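PDB 6OTU: glucose-6-phosphate isomerase from Chlamydia trachomatis D/UW-3/CX, which catalyses the reversible isomerization of glucose-6-phosphate to fructose-6-phosphate. Local coordinates for residues A[480-483]-A[484-487]; A[72-75]-A[76-80]; A[139-142]-A[143-147]. All blocks are in the same frame, centred on the assembly; numbering follows the deposited sequence.

Contact 1: residues A[480-483]-A[484-487]; sequences FAFQ and GFCW
Gln483 and Trp487, one helical turn apart, both set CG beside the backbone N and anti to the carbonyl carbon (chi1 -61° and -71°), which sends both side chains off the helix the same way, to lie alongside each other. The glutamine methylene rests over a face of the indole: Gln483 CB stands 4.1 Å from the centroid of the Trp487 six-membered ring, a CH-pi contact, with Trp487 CZ3 as its closest ring atom. The carbonyl oxygen of Gln483 also sits above the indole plane, toward the rim, while accepting a nearly straight bond from Trp487 N at 2.9 Å. The indole nitrogen turns elsewhere, to Asn326, and the ring meets Phe14 edge-to-face.

Phe485 takes the same first torsion (chi1 -66°), which folds its ring back over the preceding turn. Ala481 O lies 3.1 Å from Phe485 CG, over one ring face, and receives the backbone N of Phe485 at 2.8 Å. The Ala481 methyl adds an apolar touch, CB to Phe485 CE2 at 4.0 Å. Phe482 reaches this ring at an angle, its CD1 4.2 Å from Phe485 CD2. Phe482 packs on Leu80 and Met84 of helix 80-89, and Phe485 on Leu80 and Met87. Gly484 N closes the first of the four main-chain bonds on Phe480 O at 2.9 Å; that oxygen also accepts a bond from Asn357 ND2. All eight residues are buried, and the Phe480 side chain lies about 9 Å from that of Glu355, assigned as the proton donor of the active site. The i to i+4 main-chain bonds are those of a regular alpha helix, here the buried C-terminal end of helix 466-487 in the phosphoglucose isomerase fold.

Contact 2: residues A[72-75]-A[76-80]; sequences QGLT and EEREL
A Schellman motif ends helix 65-77 and leads directly into helix 80-89, with Thr75 and Leu80 meeting across the turn. Leu80 N bonds Thr75 O at 3.0 Å, in the carbonyl plane and almost straight. The inner bond of the motif, Glu79 N to Glu76 O, is 2.9 Å long. Glu79, with a positive phi of 56°, is the first residue to leave the helical conformation, and it also occupies the N-cap position of the next helix. The Leu80 side chain crosses that of Thr75 at about a right angle, CD1 lying 4.0 Å from Thr75 CB; the same side chain also touches Cys486 of helix 466-487.

One turn earlier, the side chains of Gln72 and Glu76 are bonded at the surface. Gln72 NE2 gives a straight bond to Glu76 OE2 at 2.9 Å; Glu76 OE2 accepts through its anti lone pair and lies in the plane of the Gln72 amide, although the two flat groups are turned 68° apart. The other end of the amide, Gln72 OE1, accepts from Met309 N, so both ends of the group are held. Thr75 has OG1 between its backbone N and carbonyl carbon (chi1 77°), and from there the hydroxyl gives a 2.8 Å bond back to Gln72 O. Leu74 CD1 runs beside Arg78 CG at 3.8 Å, while the guanidinium continues to Lys12 O and Phe485 O. Such a pair of main-chain bonds round a left-handed residue is the classic C-terminal stop of an alpha helix, here at the junction of helices 65-77 and 80-89.

Contact 3: residues A[139-142]-A[143-147]; sequences AEFL and YIARA
Phe141 and Ala145 form the close-packed side of this helical turn. The phenylalanine places CG anti to its backbone N (chi1 170°), which carries the ring along the helix until one face lies against the methyl of Ala145. Ala145 CB stands 4.0 Å from the ring centroid, 29° off the normal, a CH-pi contact in which Phe141 CE2 is the nearest ring atom at 3.6 Å. The backbone bond of the same pair runs from Ala145 N to Phe141 O at 3.0 Å, in the carbonyl plane, and the methyl carbon also lies near that oxygen. The ring is further met edge-to-face by Phe260, which ties this flank of helix 122-148 to the strand 258-262 at the border of the parallel sheet.

Leu142 is buried like Ala145. Its side chain packs on Tyr287 of helix 287-303, and Leu142 CB approaches Arg146 CG at 4.1 Å. Arg146 N bonds Leu142 O at 2.9 Å, and Arg146 CG lies close to the same oxygen. The arginine chain then bends, and its NH1 reaches Phe283 O, a carbonyl at the end of helix 275-285.

The outer side is looser. Glu140, Tyr143 and Ile144 are exposed, and contact among them is slight: Ile144 CD1 comes no nearer than 3.8 Å to Glu140 O. The main-chain bonds are longer here too, Tyr143 N to Ala139 O measuring 3.3 Å, and Ile144 N gives only a weak bond to Phe141 O. The carbon contacts of Phe141, Leu142 and Ala145 face the protein while Glu140, Tyr143 and Ile144 are exposed, consistent with an amphipathic helix at the surface, and the one long cationic chain spends its charged end on a backbone carbonyl of a neighbouring helix.

All three contacts join successive turns of chain, but at different depths. Contact 1 is wholly buried, whereas contacts 2 and 3 are partly buried and expose acidic or mixed side chains. Contacts 1 and 2 are neighbours, their centres 11 Å apart: a guanidinium and a leucine of contact 2 both meet the helix of contact 1, so the junction between helices 65-77 and 80-89 is fixed to the end of helix 466-487. Contact 3 stands alone on the opposite side of the chain's centre, its centre about 39 Å from that of contact 1. Aromatic faces dominate contact 1 and polar capping contact 2, with a ring-methyl contact beside an exposed, looser side in contact 3.

Contact 1: residues A[480-483]-A[484-487]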
loop_
_atom_site.group_PDB
_atom_site.type_symbol
_atom_site.label_atom_id
_atom_site.label_comp_id
_atom_site.label_asym_id
_atom_site.label_seq_id
_atom_site.Cartn_x
_atom_site.Cartn_y
_atom_site.Cartn_z
ATOM N N PHE A 480 12.070 10.037 10.856
ATOM C CA PHE A 480 12.566 10.378 9.526
ATOM C C PHE A 480 13.498 11.584 9.581
ATOM O O PHE A 480 14.505 11.630 8.863
ATOM C CB PHE A 480 11.384 10.621 8.587
ATOM C CG PHE A 480 10.491 9.413 8.429
ATOM C CD1 PHE A 480 11.034 8.155 8.221
ATOM C CD2 PHE A 480 9.113 9.531 8.495
ATOM C CE1 PHE A 480 10.212 7.029 8.084
ATOM C CE2 PHE A 480 8.287 8.408 8.353
ATOM C CZ PHE A 480 8.834 7.168 8.148
ATOM N N ALA A 481 13.187 12.557 10.446
ATOM C CA ALA A 481 14.075 13.701 10.643
ATOM C C ALA A 481 15.438 13.263 11.165
ATOM O O ALA A 481 16.476 13.757 10.708
ATOM C CB ALA A 481 13.434 14.709 11.608
ATOM N N PHE A 482 15.455 12.350 12.142
ATOM C CA PHE A 482 16.728 11.883 12.672
ATOM C C PHE A 482 17.516 11.150 11.590
ATOM O O PHE A 482 18.737 11.315 11.486
ATOM C CB PHE A 482 16.510 10.994 13.898
ATOM C CG PHE A 482 16.357 11.753 15.212
ATOM C CD1 PHE A 482 17.270 12.728 15.588
ATOM C CD2 PHE A 482 15.308 11.455 16.083
ATOM C CE1 PHE A 482 17.141 13.411 16.793
ATOM C CE2 PHE A 482 15.174 12.134 17.295
ATOM C CZ PHE A 482 16.091 13.109 17.650
ATOM N N GLN A 483 16.833 10.363 10.753
ATOM C CA GLN A 483 17.545 9.681 9.670
ATOM C C GLN A 483 18.121 10.692 8.679
ATOM O O GLN A 483 19.278 10.568 8.258
ATOM C CB GLN A 483 16.625 8.672 8.973
ATOM C CG GLN A 483 16.119 7.570 9.900
ATOM C CD GLN A 483 15.473 6.387 9.193
ATOM O OE1 GLN A 483 15.640 5.237 9.618
ATOM N NE2 GLN A 483 14.727 6.652 8.130
ATOM N N GLY A 484 17.343 11.713 8.317
ATOM C CA GLY A 484 17.876 12.758 7.456
ATOM C C GLY A 484 19.053 13.492 8.080
ATOM O O GLY A 484 20.039 13.786 7.397
ATOM N N PHE A 485 18.962 13.810 9.388
ATOM C CA PHE A 485 20.066 14.483 10.083
ATOM C C PHE A 485 21.317 13.623 10.077
ATOM O O PHE A 485 22.441 14.137 9.973
ATOM C CB PHE A 485 19.689 14.798 11.536
ATOM C CG PHE A 485 18.591 15.806 11.685
ATOM C CD1 PHE A 485 18.429 16.819 10.759
ATOM C CD2 PHE A 485 17.728 15.748 12.771
ATOM C CE1 PHE A 485 17.424 17.751 10.903
ATOM C CE2 PHE A 485 16.716 16.675 12.920
ATOM C CZ PHE A 485 16.562 17.683 11.984
ATOM N N CYS A 486 21.133 12.310 10.188
ATOM C CA CYS A 486 22.257 11.388 10.202
ATOM C C CYS A 486 22.882 11.280 8.807
ATOM O O CYS A 486 24.102 11.434 8.654
ATOM C CB CYS A 486 21.791 10.026 10.712
ATOM S SG CYS A 486 23.101 8.826 10.914
ATOM N N TRP A 487 22.054 11.038 7.781
ATOM C CA TRP A 487 22.527 11.047 6.396
ATOM C C TRP A 487 23.101 12.400 5.973
ATOM O O TRP A 487 23.944 12.452 5.069
ATOM C CB TRP A 487 21.385 10.647 5.463
ATOM C CG TRP A 487 21.052 9.201 5.598
ATOM C CD1 TRP A 487 21.935 8.186 5.837
ATOM C CD2 TRP A 487 19.755 8.602 5.546
ATOM N NE1 TRP A 487 21.274 6.993 5.921
ATOM C CE2 TRP A 487 19.934 7.212 5.747
ATOM C CE3 TRP A 487 18.462 9.096 5.329
ATOM C CZ2 TRP A 487 18.867 6.309 5.740
ATOM C CZ3 TRP A 487 17.406 8.209 5.329
ATOM C CH2 TRP A 487 17.612 6.825 5.534
#

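Contact 2: residues A[72-75]-A[76-80]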
loop_
_atom_site.group_PDB
_atom_site.type_symbol
_atom_site.label_atom_id
_atom_site.label_comp_id
_atom_site.label_asym_id
_atom_site.label_seq_id
_atom_site.Cartn_x
_atom_site.Cartn_y
_atom_site.Cartn_z
ATOM N N GLN A 72 24.930 4.487 19.175
ATOM C CA GLN A 72 24.846 5.649 20.059
ATOM C C GLN A 72 25.955 6.654 19.757
ATOM O O GLN A 72 25.717 7.871 19.754
ATOM C CB GLN A 72 24.912 5.218 21.529
ATOM C CG GLN A 72 25.262 6.371 22.486
ATOM C CD GLN A 72 24.110 7.342 22.684
ATOM O OE1 GLN A 72 22.947 6.943 22.678
ATOM N NE2 GLN A 72 24.429 8.622 22.866
ATOM N N GLY A 73 27.179 6.161 19.524
ATOM C CA GLY A 73 28.262 7.039 19.104
ATOM C C GLY A 73 27.961 7.756 17.802
ATOM O O GLY A 73 28.317 8.921 17.630
ATOM N N LEU A 74 27.275 7.078 16.876
ATOM C CA LEU A 74 26.929 7.712 15.610
ATOM C C LEU A 74 25.998 8.906 15.819
ATOM O O LEU A 74 26.167 9.941 15.165
ATOM C CB LEU A 74 26.309 6.683 14.649
ATOM C CG LEU A 74 25.986 7.199 13.243
ATOM C CD1 LEU A 74 27.209 7.894 12.655
ATOM C CD2 LEU A 74 25.504 6.077 12.313
ATOM N N THR A 75 25.025 8.798 16.744
ATOM C CA THR A 75 24.135 9.933 17.005
ATOM C C THR A 75 24.906 11.120 17.550
ATOM O O THR A 75 24.552 12.276 17.278
ATOM C CB THR A 75 23.018 9.569 17.989
ATOM O OG1 THR A 75 23.535 9.548 19.326
ATOM C CG2 THR A 75 22.384 8.229 17.640
ATOM N N GLU A 76 25.976 10.852 18.293
ATOM C CA GLU A 76 26.788 11.917 18.862
ATOM C C GLU A 76 27.674 12.566 17.808
ATOM O O GLU A 76 27.684 13.790 17.672
ATOM C CB GLU A 76 27.638 11.361 19.996
ATOM C CG GLU A 76 26.819 10.730 21.080
ATOM C CD GLU A 76 27.680 10.278 22.226
ATOM O OE1 GLU A 76 28.880 10.625 22.227
ATOM O OE2 GLU A 76 27.173 9.566 23.111
ATOM N N GLU A 77 28.413 11.752 17.047
ATOM C CA GLU A 77 29.321 12.287 16.036
ATOM C C GLU A 77 28.573 13.090 14.976
ATOM O O GLU A 77 29.096 14.080 14.460
ATOM C CB GLU A 77 30.110 11.144 15.396
ATOM C CG GLU A 77 31.079 10.477 16.343
ATOM C CD GLU A 77 31.447 9.064 15.922
ATOM O OE1 GLU A 77 31.888 8.862 14.776
ATOM O OE2 GLU A 77 31.307 8.151 16.754
ATOM N N ARG A 78 27.354 12.677 14.633
ATOM C CA ARG A 78 26.515 13.414 13.696
ATOM C C ARG A 78 25.624 14.450 14.379
ATOM O O ARG A 78 24.866 15.135 13.693
ATOM C CB ARG A 78 25.649 12.444 12.869
ATOM C CG ARG A 78 26.452 11.521 11.940
ATOM C CD ARG A 78 26.934 12.250 10.684
ATOM N NE ARG A 78 25.898 13.135 10.175
ATOM C CZ ARG A 78 26.125 14.288 9.556
ATOM N NH1 ARG A 78 27.363 14.698 9.347
ATOM N NH2 ARG A 78 25.109 15.028 9.147
ATOM N N GLU A 79 25.677 14.565 15.706
ATOM C CA GLU A 79 25.004 15.645 16.437
ATOM C C GLU A 79 23.504 15.684 16.139
ATOM O O GLU A 79 22.929 16.733 15.841
ATOM C CB GLU A 79 25.664 16.987 16.135
ATOM C CG GLU A 79 27.166 16.987 16.378
ATOM C CD GLU A 79 27.699 18.365 16.754
ATOM O OE1 GLU A 79 27.554 18.760 17.935
ATOM O OE2 GLU A 79 28.260 19.055 15.874
ATOM N N LEU A 80 22.871 14.517 16.246
ATOM C CA LEU A 80 21.453 14.396 15.922
ATOM C C LEU A 80 20.581 15.170 16.910
ATOM O O LEU A 80 19.603 15.809 16.512
ATOM C CB LEU A 80 21.059 12.914 15.886
ATOM C CG LEU A 80 21.804 12.040 14.861
ATOM C CD1 LEU A 80 21.126 10.694 14.684
ATOM C CD2 LEU A 80 21.939 12.736 13.522
#

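Contact 3: residues A[139-142]-A[143-147]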
loop_
_atom_site.group_PDB
_atom_site.type_symbol
_atom_site.label_atom_id
_atom_site.label_comp_id
_atom_site.label_asym_id
_atom_site.label_seq_id
_atom_site.Cartn_x
_atom_site.Cartn_y
_atom_site.Cartn_z
ATOM N N ALA A 139 -12.103 26.383 17.425
ATOM C CA ALA A 139 -13.111 26.079 18.436
ATOM C C ALA A 139 -14.371 26.915 18.234
ATOM O O ALA A 139 -15.486 26.387 18.287
ATOM C CB ALA A 139 -12.540 26.300 19.835
ATOM N N GLU A 140 -14.207 28.218 17.975
ATOM C CA GLU A 140 -15.352 29.078 17.692
ATOM C C GLU A 140 -16.089 28.618 16.446
ATOM O O GLU A 140 -17.327 28.628 16.401
ATOM C CB GLU A 140 -14.892 30.519 17.493
ATOM C CG GLU A 140 -14.886 31.394 18.712
ATOM C CD GLU A 140 -14.366 32.788 18.392
ATOM O OE1 GLU A 140 -13.993 33.030 17.218
ATOM O OE2 GLU A 140 -14.337 33.641 19.307
ATOM N N PHE A 141 -15.338 28.225 15.417
ATOM C CA PHE A 141 -15.943 27.845 14.149
ATOM C C PHE A 141 -16.707 26.528 14.274
ATOM O O PHE A 141 -17.781 26.362 13.677
ATOM C CB PHE A 141 -14.859 27.752 13.070
ATOM C CG PHE A 141 -15.339 27.134 11.782
ATOM C CD1 PHE A 141 -15.995 27.901 10.831
ATOM C CD2 PHE A 141 -15.177 25.781 11.547
ATOM C CE1 PHE A 141 -16.455 27.329 9.652
ATOM C CE2 PHE A 141 -15.645 25.195 10.364
ATOM C CZ PHE A 141 -16.279 25.964 9.427
ATOM N N LEU A 142 -16.169 25.582 15.053
ATOM C CA LEU A 142 -16.748 24.240 15.125
ATOM C C LEU A 142 -18.055 24.218 15.909
ATOM O O LEU A 142 -18.929 23.401 15.612
ATOM C CB LEU A 142 -15.753 23.267 15.752
ATOM C CG LEU A 142 -14.446 23.003 15.003
ATOM C CD1 LEU A 142 -13.553 22.097 15.848
ATOM C CD2 LEU A 142 -14.699 22.392 13.611
ATOM N N TYR A 143 -18.188 25.082 16.923
ATOM C CA TYR A 143 -19.445 25.207 17.656
ATOM C C TYR A 143 -20.617 25.430 16.701
ATOM O O TYR A 143 -21.701 24.869 16.889
ATOM C CB TYR A 143 -19.319 26.354 18.673
ATOM C CG TYR A 143 -20.498 26.586 19.610
ATOM C CD1 TYR A 143 -21.694 27.129 19.145
ATOM C CD2 TYR A 143 -20.401 26.299 20.972
ATOM C CE1 TYR A 143 -22.770 27.355 19.998
ATOM C CE2 TYR A 143 -21.476 26.526 21.838
ATOM C CZ TYR A 143 -22.656 27.053 21.339
ATOM O OH TYR A 143 -23.728 27.281 22.170
ATOM N N ILE A 144 -20.405 26.230 15.655
ATOM C CA ILE A 144 -21.461 26.507 14.684
ATOM C C ILE A 144 -21.523 25.413 13.624
ATOM O O ILE A 144 -22.599 24.894 13.310
ATOM C CB ILE A 144 -21.243 27.894 14.049
ATOM C CG1 ILE A 144 -21.340 28.989 15.115
ATOM C CG2 ILE A 144 -22.236 28.142 12.907
ATOM C CD1 ILE A 144 -20.447 30.186 14.847
ATOM N N ALA A 145 -20.364 25.037 13.073
ATOM C CA ALA A 145 -20.328 24.161 11.904
ATOM C C ALA A 145 -20.821 22.757 12.229
ATOM O O ALA A 145 -21.531 22.140 11.427
ATOM C CB ALA A 145 -18.913 24.114 11.339
ATOM N N ARG A 146 -20.449 22.226 13.392
ATOM C CA ARG A 146 -20.949 20.914 13.782
ATOM C C ARG A 146 -22.453 20.922 14.040
ATOM O O ARG A 146 -23.067 19.850 14.083
ATOM C CB ARG A 146 -20.193 20.417 15.013
ATOM C CG ARG A 146 -18.684 20.497 14.837
ATOM C CD ARG A 146 -17.964 19.347 15.455
ATOM N NE ARG A 146 -18.473 18.998 16.770
ATOM C CZ ARG A 146 -18.569 17.743 17.204
ATOM N NH1 ARG A 146 -18.198 16.742 16.417
ATOM N NH2 ARG A 146 -19.038 17.489 18.420
ATOM N N ALA A 147 -23.058 22.101 14.204
ATOM C CA ALA A 147 -24.500 22.203 14.371
ATOM C C ALA A 147 -25.234 22.286 13.040
ATOM O O ALA A 147 -26.402 21.881 12.959
ATOM C CB ALA A 147 -24.846 23.417 15.235
#